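Local coordinates for CD180 antigen (PDB 3T6Q), which may cooperate with MD-1 and TLR4 in the innate response of B cells to bacterial lipopolysaccharide, leading to NF-kappa-B activation, at residues A[181-186]-A[203-208]; A[166-171]-A[189-194]; A[127-132]-A[149-154]. All coordinates share one frame; numbering follows the deposited sequence.

Contact 1 (A[181-186]-A[203-208]). With GOL (glycerol), chain K.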
loop_
_atom_site.group_PDB
_atom_site.type_symbol
_atom_site.label_atom_id
_atom_site.label_comp_id
_atom_site.label_asym_id
_atom_site.label_seq_id
_atom_site.Cartn_x
_atom_site.Cartn_y
_atom_site.Cartn_z
ATOM N N ASN A 181 -15.763 1.375 -26.145
ATOM C CA ASN A 181 -15.222 0.015 -26.208
ATOM C C ASN A 181 -14.229 -0.313 -25.056
ATOM O O ASN A 181 -13.206 -0.935 -25.274
ATOM C CB ASN A 181 -14.498 -0.185 -27.538
ATOM C CG ASN A 181 -14.915 -1.454 -28.230
ATOM O OD1 ASN A 181 -16.112 -1.679 -28.445
ATOM N ND2 ASN A 181 -13.940 -2.277 -28.621
ATOM N N LEU A 182 -14.523 0.158 -23.867
ATOM C CA LEU A 182 -13.533 0.160 -22.816
ATOM C C LEU A 182 -13.494 -1.216 -22.103
ATOM O O LEU A 182 -14.538 -1.875 -21.952
ATOM C CB LEU A 182 -13.861 1.263 -21.834
ATOM C CG LEU A 182 -13.011 1.445 -20.576
ATOM C CD1 LEU A 182 -11.594 1.867 -20.925
ATOM C CD2 LEU A 182 -13.666 2.550 -19.782
ATOM N N SER A 183 -12.291 -1.619 -21.679
ATOM C CA SER A 183 -12.106 -2.822 -20.859
ATOM C C SER A 183 -11.700 -2.326 -19.509
ATOM O O SER A 183 -10.717 -1.596 -19.380
ATOM C CB SER A 183 -11.026 -3.736 -21.407
ATOM O OG SER A 183 -11.418 -4.264 -22.674
ATOM N N LEU A 184 -12.470 -2.691 -18.502
ATOM C CA LEU A 184 -12.273 -2.136 -17.183
ATOM C C LEU A 184 -12.010 -3.361 -16.278
ATOM O O LEU A 184 -12.843 -4.252 -16.208
ATOM C CB LEU A 184 -13.553 -1.441 -16.775
ATOM C CG LEU A 184 -13.654 -0.341 -15.724
ATOM C CD1 LEU A 184 -14.920 -0.518 -14.880
ATOM C CD2 LEU A 184 -12.425 -0.117 -14.829
ATOM N N ASN A 185 -10.823 -3.456 -15.677
ATOM C CA ASN A 185 -10.501 -4.620 -14.836
ATOM C C ASN A 185 -10.626 -4.269 -13.357
ATOM O O ASN A 185 -9.839 -3.448 -12.824
ATOM C CB ASN A 185 -9.084 -5.140 -15.167
ATOM C CG ASN A 185 -8.747 -6.419 -14.388
ATOM O OD1 ASN A 185 -9.602 -6.967 -13.681
ATOM N ND2 ASN A 185 -7.491 -6.843 -14.444
ATOM N N LEU A 186 -11.619 -4.855 -12.689
ATOM C CA LEU A 186 -11.772 -4.722 -11.240
ATOM C C LEU A 186 -11.498 -6.026 -10.456
ATOM O O LEU A 186 -11.917 -6.163 -9.298
ATOM C CB LEU A 186 -13.155 -4.187 -10.864
ATOM C CG LEU A 186 -13.346 -2.731 -11.290
ATOM C CD1 LEU A 186 -14.827 -2.346 -11.366
ATOM C CD2 LEU A 186 -12.602 -1.819 -10.297
ATOM N N VAL A 203 -21.711 0.557 -22.344
ATOM C CA VAL A 203 -21.245 -0.406 -23.345
ATOM C C VAL A 203 -19.738 -0.677 -23.116
ATOM O O VAL A 203 -18.896 0.213 -23.305
ATOM C CB VAL A 203 -21.496 0.089 -24.793
ATOM C CG1 VAL A 203 -20.914 -0.890 -25.808
ATOM C CG2 VAL A 203 -22.984 0.297 -25.045
ATOM N N PHE A 204 -19.408 -1.899 -22.694
ATOM C CA PHE A 204 -18.009 -2.310 -22.400
ATOM C C PHE A 204 -17.554 -3.412 -23.305
ATOM O O PHE A 204 -18.364 -4.242 -23.736
ATOM C CB PHE A 204 -17.887 -2.811 -20.967
ATOM C CG PHE A 204 -17.901 -1.713 -19.968
ATOM C CD1 PHE A 204 -16.701 -1.091 -19.585
ATOM C CD2 PHE A 204 -19.106 -1.246 -19.457
ATOM C CE1 PHE A 204 -16.731 -0.031 -18.684
ATOM C CE2 PHE A 204 -19.139 -0.191 -18.555
ATOM C CZ PHE A 204 -17.945 0.419 -18.170
ATOM N N GLN A 205 -16.259 -3.417 -23.603
ATOM C CA GLN A 205 -15.624 -4.569 -24.210
ATOM C C GLN A 205 -15.473 -5.675 -23.146
ATOM O O GLN A 205 -16.038 -6.751 -23.300
ATOM C CB GLN A 205 -14.293 -4.171 -24.851
ATOM C CG GLN A 205 -13.340 -5.306 -25.171
ATOM C CD GLN A 205 -13.954 -6.429 -25.990
ATOM O OE1 GLN A 205 -13.824 -7.614 -25.640
ATOM N NE2 GLN A 205 -14.623 -6.076 -27.077
ATOM N N SER A 206 -14.712 -5.425 -22.085
ATOM C CA SER A 206 -14.528 -6.430 -20.990
ATOM C C SER A 206 -14.801 -5.777 -19.675
ATOM O O SER A 206 -14.492 -4.610 -19.500
ATOM C CB SER A 206 -13.094 -6.985 -20.928
ATOM O OG SER A 206 -12.806 -7.746 -22.065
ATOM N N LEU A 207 -15.408 -6.513 -18.753
ATOM C CA LEU A 207 -15.536 -6.049 -17.386
ATOM C C LEU A 207 -15.098 -7.264 -16.590
ATOM O O LEU A 207 -15.643 -8.361 -16.798
ATOM C CB LEU A 207 -16.989 -5.758 -17.002
ATOM C CG LEU A 207 -17.626 -4.395 -17.254
ATOM C CD1 LEU A 207 -19.048 -4.385 -16.729
ATOM C CD2 LEU A 207 -16.781 -3.313 -16.589
ATOM N N ASN A 208 -14.132 -7.073 -15.707
ATOM C CA ASN A 208 -13.623 -8.196 -14.871
ATOM C C ASN A 208 -13.900 -7.855 -13.403
ATOM O O ASN A 208 -13.432 -6.813 -12.923
ATOM C CB ASN A 208 -12.119 -8.415 -15.216
ATOM C CG ASN A 208 -11.512 -9.624 -14.512
ATOM O OD1 ASN A 208 -11.782 -9.847 -13.335
ATOM N ND2 ASN A 208 -10.694 -10.395 -15.223
HETATM C C1 GOL K . -19.316 4.004 -21.180
HETATM O O1 GOL K . -20.290 3.166 -21.789
HETATM C C2 GOL K . -18.129 3.092 -21.026
HETATM O O2 GOL K . -17.415 3.534 -19.881
HETATM C C3 GOL K . -17.253 3.202 -22.268
HETATM O O3 GOL K . -16.899 1.905 -22.793
HETATM O O HOH W 1 -18.497 1.900 -25.880
#
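L184 and L207 sit level on two parallel strands, 182-185 and 206-208, whose axes run 4.7 Å apart and only 6° from parallel. Four backbone hydrogen bonds join the segments. L184 N donates a hydrogen bond to S206 O, and L184 O accepts one from N208 N. L186 N binds N208 O at 2.7 Å. At the other end the chain turns a corner at Q205. Q205 N still reaches L182 O at 2.8 Å, but from above the carbonyl plane.

The apolar contacts lie on the face with L182, L184, F204 and L207. CD2 of L207 touches CB of L184 at 3.7 Å. The same methyl lies over one face of the F204 ring, toward its rim. C2 of a glycerol, probably from the crystallisation liquor, lies over the opposite face. L182 O is at the ring edge, 3.3 Å from F204 CD1.

The other face is polar. S183 OG rests 3.3 Å from CG of Q205. N185 and N208 point the same way, with their amide planes 43° apart. N185 OD1 is 3.3 Å from N208 CB. Both put CG anti to the backbone N, and each OD1 binds a later backbone N, of N187 and G210.

Glycerol O3 accepts from L182 N and donates to V203 O, while O1 accepts from V203 N. A water also bridges N181 N and V203 O.

This is the parallel strand pairing of adjacent leucine-rich repeats. L182, L184, F204 and L207 point into the hydrophobic core; S183, N185, S206 and N208 lie on the concave surface. Backbone NH groups hold the two OD1 atoms, and D159 on N185 ND2 fixes the rotation of that amide. Solvent species bridge the backbones where the strands part before the corner.

Contact 2 (A[166-171]-A[189-194])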
loop_
_atom_site.group_PDB
_atom_site.type_symbol
_atom_site.label_atom_id
_atom_site.label_comp_id
_atom_site.label_asym_id
_atom_site.label_seq_id
_atom_site.Cartn_x
_atom_site.Cartn_y
_atom_site.Cartn_z
ATOM N N HIS A 166 -14.831 -0.463 -3.351
ATOM C CA HIS A 166 -15.946 -1.218 -2.834
ATOM C C HIS A 166 -17.299 -0.780 -3.344
ATOM O O HIS A 166 -18.317 -1.405 -3.005
ATOM C CB HIS A 166 -15.915 -1.268 -1.301
ATOM C CG HIS A 166 -16.102 0.077 -0.614
ATOM N ND1 HIS A 166 -15.078 0.955 -0.420
ATOM C CD2 HIS A 166 -17.241 0.659 -0.011
ATOM C CE1 HIS A 166 -15.542 2.049 0.246
ATOM N NE2 HIS A 166 -16.865 1.860 0.495
ATOM N N TYR A 167 -17.313 0.284 -4.132
ATOM C CA TYR A 167 -18.552 0.902 -4.582
ATOM C C TYR A 167 -18.362 1.596 -5.918
ATOM O O TYR A 167 -17.350 2.243 -6.153
ATOM C CB TYR A 167 -19.056 1.940 -3.558
ATOM C CG TYR A 167 -20.478 2.399 -3.800
ATOM C CD1 TYR A 167 -21.564 1.594 -3.430
ATOM C CD2 TYR A 167 -20.737 3.632 -4.396
ATOM C CE1 TYR A 167 -22.871 2.009 -3.648
ATOM C CE2 TYR A 167 -22.041 4.059 -4.608
ATOM C CZ TYR A 167 -23.093 3.245 -4.243
ATOM O OH TYR A 167 -24.369 3.687 -4.456
ATOM N N LEU A 168 -19.356 1.466 -6.789
ATOM C CA LEU A 168 -19.331 2.151 -8.073
ATOM C C LEU A 168 -20.580 3.047 -8.144
ATOM O O LEU A 168 -21.721 2.563 -8.029
ATOM C CB LEU A 168 -19.316 1.133 -9.211
ATOM C CG LEU A 168 -18.198 0.069 -9.284
ATOM C CD1 LEU A 168 -18.525 -0.955 -10.380
ATOM C CD2 LEU A 168 -16.889 0.730 -9.623
ATOM N N SER A 169 -20.373 4.354 -8.296
ATOM C CA SER A 169 -21.533 5.271 -8.236
ATOM C C SER A 169 -21.824 5.740 -9.649
ATOM O O SER A 169 -21.004 5.538 -10.544
ATOM C CB SER A 169 -21.211 6.477 -7.351
ATOM O OG SER A 169 -20.241 7.284 -8.019
ATOM N N LYS A 170 -22.973 6.394 -9.844
ATOM C CA LYS A 170 -23.275 7.070 -11.113
ATOM C C LYS A 170 -22.187 8.045 -11.545
ATOM O O LYS A 170 -21.752 8.061 -12.698
ATOM C CB LYS A 170 -24.579 7.864 -10.970
ATOM C CG LYS A 170 -25.858 7.058 -11.085
ATOM C CD LYS A 170 -27.058 7.980 -10.893
ATOM C CE LYS A 170 -28.303 7.421 -11.544
ATOM N NZ LYS A 170 -29.380 8.444 -11.493
ATOM N N GLU A 171 -21.742 8.863 -10.600
ATOM C CA GLU A 171 -20.683 9.847 -10.848
ATOM C C GLU A 171 -19.395 9.209 -11.319
ATOM O O GLU A 171 -18.784 9.672 -12.300
ATOM C CB GLU A 171 -20.415 10.618 -9.563
ATOM C CG GLU A 171 -20.103 12.076 -9.784
ATOM C CD GLU A 171 -20.610 12.928 -8.642
ATOM O OE1 GLU A 171 -20.108 12.748 -7.508
ATOM O OE2 GLU A 171 -21.510 13.771 -8.882
ATOM N N ASN A 189 -11.111 -6.565 -6.378
ATOM C CA ASN A 189 -11.741 -5.499 -5.607
ATOM C C ASN A 189 -13.088 -6.022 -5.105
ATOM O O ASN A 189 -13.930 -6.464 -5.890
ATOM C CB ASN A 189 -12.009 -4.269 -6.503
ATOM C CG ASN A 189 -10.722 -3.518 -6.865
ATOM O OD1 ASN A 189 -10.307 -2.611 -6.139
ATOM N ND2 ASN A 189 -10.062 -3.932 -7.926
ATOM N N ASP A 190 -13.330 -5.907 -3.820
ATOM C CA ASP A 190 -14.556 -6.460 -3.287
ATOM C C ASP A 190 -15.696 -5.437 -3.399
ATOM O O ASP A 190 -15.883 -4.587 -2.531
ATOM C CB ASP A 190 -14.370 -6.960 -1.857
ATOM C CG ASP A 190 -15.565 -7.783 -1.375
ATOM O OD1 ASP A 190 -16.253 -8.447 -2.219
ATOM O OD2 ASP A 190 -15.802 -7.748 -0.159
ATOM N N ILE A 191 -16.449 -5.538 -4.493
ATOM C CA ILE A 191 -17.536 -4.613 -4.750
ATOM C C ILE A 191 -18.729 -5.018 -3.899
ATOM O O ILE A 191 -19.249 -6.104 -4.043
ATOM C CB ILE A 191 -17.951 -4.568 -6.242
ATOM C CG1 ILE A 191 -16.728 -4.390 -7.137
ATOM C CG2 ILE A 191 -18.979 -3.460 -6.491
ATOM C CD1 ILE A 191 -16.121 -3.004 -7.134
ATOM N N ALA A 192 -19.110 -4.139 -2.974
ATOM C CA ALA A 192 -20.266 -4.367 -2.106
ATOM C C ALA A 192 -21.525 -3.631 -2.549
ATOM O O ALA A 192 -22.601 -3.999 -2.126
ATOM C CB ALA A 192 -19.939 -4.055 -0.646
ATOM N N GLY A 193 -21.416 -2.645 -3.438
ATOM C CA GLY A 193 -22.629 -1.972 -3.939
ATOM C C GLY A 193 -22.363 -1.269 -5.242
ATOM O O GLY A 193 -21.243 -0.859 -5.519
ATOM N N ILE A 194 -23.408 -1.124 -6.049
ATOM C CA ILE A 194 -23.371 -0.367 -7.295
ATOM C C ILE A 194 -24.641 0.516 -7.281
ATOM O O ILE A 194 -25.747 0.040 -6.985
ATOM C CB ILE A 194 -23.378 -1.307 -8.531
ATOM C CG1 ILE A 194 -22.081 -2.168 -8.547
ATOM C CG2 ILE A 194 -23.467 -0.490 -9.833
ATOM C CD1 ILE A 194 -22.028 -3.182 -9.677
#
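Y167 meets the backbone of G193 with CD1 and CE1 of its ring, obliquely. CD1 is 3.2 Å from G193 O. With chi1 at -167°, CG is anti to the tyrosine N, and the ring swings to the neighbouring segment. The ring also passes near I194 N. G193 has no side chain, so the ring can lie close to its carbonyl.

L168 and I194 lie side by side, pointing the same way. CD1 of L168 meets CG1 of I194 at 4.2 Å. A chi1 near -60° puts L168 CG and I194 CG1 beside the backbone N, and I194 CG2 turns anti to it. CD1 of I191 also comes near CG of L168. CG2 of I194 lies 4.0 Å from L168 O. The H166 side chain touches D190 O through CB, at 3.5 Å.

The backbones run parallel here, pairing Y167 with G193 and L168 with I194. H166 O accepts from A192 N at 2.8 Å and, weakly, from G193 N. L168 N returns a bond of 3.3 Å to G193 O. A CA-H...O contact from Y167 CA reaches the same oxygen.

These two short strands, 167-168 and 193-194, lie on the convex side of the solenoid, in LRR 6 and LRR 7. The H166 ring meets the H166 ring of the second subunit, with nearly parallel planes, and H166 packs on A192 of that subunit.

Backbone bonds set the register, with H166 O taking two amides, one weakly. L168, I191 and I194 pack inward. The H166 end is left to meet the second subunit.

Contact 3 (A[127-132]-A[149-154])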
loop_
_atom_site.group_PDB
_atom_site.type_symbol
_atom_site.label_atom_id
_atom_site.label_comp_id
_atom_site.label_asym_id
_atom_site.label_seq_id
_atom_site.Cartn_x
_atom_site.Cartn_y
_atom_site.Cartn_z
ATOM N N ASN A 127 -1.359 16.392 -19.929
ATOM C CA ASN A 127 -0.636 16.418 -21.212
ATOM C C ASN A 127 -0.805 15.154 -22.093
ATOM O O ASN A 127 -0.252 15.094 -23.196
ATOM C CB ASN A 127 0.869 16.638 -20.997
ATOM C CG ASN A 127 1.228 18.081 -20.751
ATOM O OD1 ASN A 127 0.760 18.965 -21.464
ATOM N ND2 ASN A 127 2.070 18.335 -19.738
ATOM N N GLN A 128 -1.468 14.113 -21.583
ATOM C CA GLN A 128 -1.526 12.839 -22.307
ATOM C C GLN A 128 -2.913 12.753 -22.947
ATOM O O GLN A 128 -3.865 12.206 -22.354
ATOM C CB GLN A 128 -1.250 11.624 -21.378
ATOM C CG GLN A 128 0.220 11.293 -21.273
ATOM C CD GLN A 128 0.970 12.441 -20.618
ATOM O OE1 GLN A 128 0.622 12.872 -19.520
ATOM N NE2 GLN A 128 1.972 12.962 -21.305
ATOM N N LYS A 129 -3.029 13.313 -24.151
ATOM C CA LYS A 129 -4.335 13.396 -24.804
ATOM C C LYS A 129 -4.725 12.160 -25.625
ATOM O O LYS A 129 -5.871 12.044 -26.025
ATOM C CB LYS A 129 -4.414 14.665 -25.672
ATOM C CG LYS A 129 -5.003 15.879 -24.981
ATOM C CD LYS A 129 -4.002 16.581 -24.093
ATOM C CE LYS A 129 -4.600 17.865 -23.548
ATOM N NZ LYS A 129 -4.764 18.870 -24.632
ATOM N N THR A 130 -3.768 11.268 -25.888
ATOM C CA THR A 130 -4.016 10.040 -26.659
ATOM C C THR A 130 -3.813 8.742 -25.835
ATOM O O THR A 130 -3.553 7.689 -26.392
ATOM C CB THR A 130 -3.196 9.991 -27.991
ATOM O OG1 THR A 130 -1.828 9.628 -27.757
ATOM C CG2 THR A 130 -3.264 11.316 -28.740
ATOM N N LEU A 131 -3.947 8.828 -24.514
ATOM C CA LEU A 131 -3.667 7.673 -23.634
ATOM C C LEU A 131 -4.633 6.521 -23.976
ATOM O O LEU A 131 -5.844 6.740 -23.989
ATOM C CB LEU A 131 -3.923 8.076 -22.180
ATOM C CG LEU A 131 -3.019 7.629 -21.020
ATOM C CD1 LEU A 131 -3.845 7.113 -19.853
ATOM C CD2 LEU A 131 -1.900 6.690 -21.380
ATOM N N GLU A 132 -4.092 5.318 -24.163
ATOM C CA GLU A 132 -4.868 4.105 -24.459
ATOM C C GLU A 132 -5.019 3.114 -23.288
ATOM O O GLU A 132 -6.065 2.508 -23.158
ATOM C CB GLU A 132 -4.236 3.349 -25.607
ATOM C CG GLU A 132 -4.246 4.163 -26.874
ATOM C CD GLU A 132 -3.811 3.357 -28.078
ATOM O OE1 GLU A 132 -3.706 3.960 -29.167
ATOM O OE2 GLU A 132 -3.576 2.133 -27.938
ATOM N N GLY A 149 -10.829 16.723 -16.596
ATOM C CA GLY A 149 -9.901 17.085 -17.659
ATOM C C GLY A 149 -8.799 16.070 -17.912
ATOM O O GLY A 149 -7.658 16.432 -18.241
ATOM N N PHE A 150 -9.132 14.795 -17.744
ATOM C CA PHE A 150 -8.299 13.734 -18.283
ATOM C C PHE A 150 -8.993 13.200 -19.542
ATOM O O PHE A 150 -10.149 12.792 -19.470
ATOM C CB PHE A 150 -8.051 12.634 -17.246
ATOM C CG PHE A 150 -7.495 11.377 -17.842
ATOM C CD1 PHE A 150 -6.499 11.441 -18.842
ATOM C CD2 PHE A 150 -7.970 10.134 -17.429
ATOM C CE1 PHE A 150 -6.000 10.281 -19.425
ATOM C CE2 PHE A 150 -7.461 8.968 -17.993
ATOM C CZ PHE A 150 -6.487 9.044 -18.996
ATOM N N PRO A 151 -8.316 13.255 -20.717
ATOM C CA PRO A 151 -9.052 12.789 -21.904
ATOM C C PRO A 151 -9.198 11.268 -21.910
ATOM O O PRO A 151 -8.265 10.522 -21.593
ATOM C CB PRO A 151 -8.210 13.304 -23.096
ATOM C CG PRO A 151 -7.296 14.330 -22.509
ATOM C CD PRO A 151 -7.027 13.864 -21.100
ATOM N N THR A 152 -10.400 10.840 -22.233
ATOM C CA THR A 152 -10.777 9.458 -22.091
ATOM C C THR A 152 -11.066 8.924 -23.484
ATOM O O THR A 152 -11.328 7.747 -23.654
ATOM C CB THR A 152 -12.002 9.330 -21.160
ATOM O OG1 THR A 152 -13.104 10.035 -21.731
ATOM C CG2 THR A 152 -11.716 9.930 -19.780
ATOM N N GLU A 153 -10.963 9.787 -24.495
ATOM C CA GLU A 153 -11.432 9.448 -25.841
ATOM C C GLU A 153 -10.723 8.284 -26.497
ATOM O O GLU A 153 -11.344 7.514 -27.233
ATOM C CB GLU A 153 -11.361 10.684 -26.756
ATOM C CG GLU A 153 -11.643 11.991 -26.017
ATOM C CD GLU A 153 -11.712 13.201 -26.937
ATOM O OE1 GLU A 153 -10.970 13.256 -27.950
ATOM O OE2 GLU A 153 -12.513 14.115 -26.642
ATOM N N LYS A 154 -9.414 8.143 -26.277
ATOM C CA LYS A 154 -8.675 7.020 -26.847
ATOM C C LYS A 154 -8.443 5.895 -25.793
ATOM O O LYS A 154 -7.823 4.892 -26.088
ATOM C CB LYS A 154 -7.347 7.510 -27.443
ATOM C CG LYS A 154 -7.549 8.594 -28.532
ATOM C CD LYS A 154 -7.402 7.988 -29.907
ATOM C CE LYS A 154 -8.665 8.134 -30.740
ATOM N NZ LYS A 154 -8.785 9.463 -31.393
HETATM O O HOH W 2 -7.379 8.779 -23.587
#
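The F150 ring turns its edge to segment 127-132. CZ touches CD1 of L131 at 3.4 Å, close to the ring plane, and the two side chains cross at about a right angle. Q128 O also lies at the edge, 4.1 Å from CE1. F150 has CG anti to its backbone N (chi1 166°), which carries the ring toward the other segment. P151, next in the chain, meets K129: P151 CG lies 3.7 Å from K129 CG, and P151 CD lies near Q128 O.

Q128 O is buried here and has no polar partner in the model. Q128 NE2, in the side chain, binds L101 O and P104 O, in the preceding turn.

No direct hydrogen bond crosses between the segments. A water links them instead. It donates to L131 O at 2.6 Å and to P151 O at 2.8 Å, and weakly accepts from K154 N. CB of K154 lies 3.8 Å from L131 O. A CA-H...O contact runs from E132 CA to K154 O, 3.5 Å away. CG of E132 also rests near this oxygen, while its carboxylate forms a salt bridge with K108.

Neither segment holds a regular helix or strand. Segment 127-132 leads from strand 109-111 into strand 133-135, and segment 149-154 leads from strand 133-135 into strand 157-159. The contact thus stacks the return loops of successive leucine-rich repeats. The backbone of E132 bonds to K108 on one repeat and to K156 and V157 on another, where the loops pass into the parallel strands.

How the contacts relate
From the N terminus, contact 3 comes first. It joins the loops 127-132 and 149-154, closing the turn that holds strand 133-135. It is complete before the other two open and touches neither. Contact 2 opens at 166-171, contact 1 at 181-186. Contact 2 then closes at 189-194 and contact 1 at 203-208, so these two cross. Contact 1 ties strands 182-185 and 203-208 on the concave side of the solenoid, and contact 2 ties 167-168 to 193-194 on the convex side. Their centres are 15 Å apart, and L186 CD1 meets L168 CD1 at 4.1 Å between them. Together the three join neighbouring repeats.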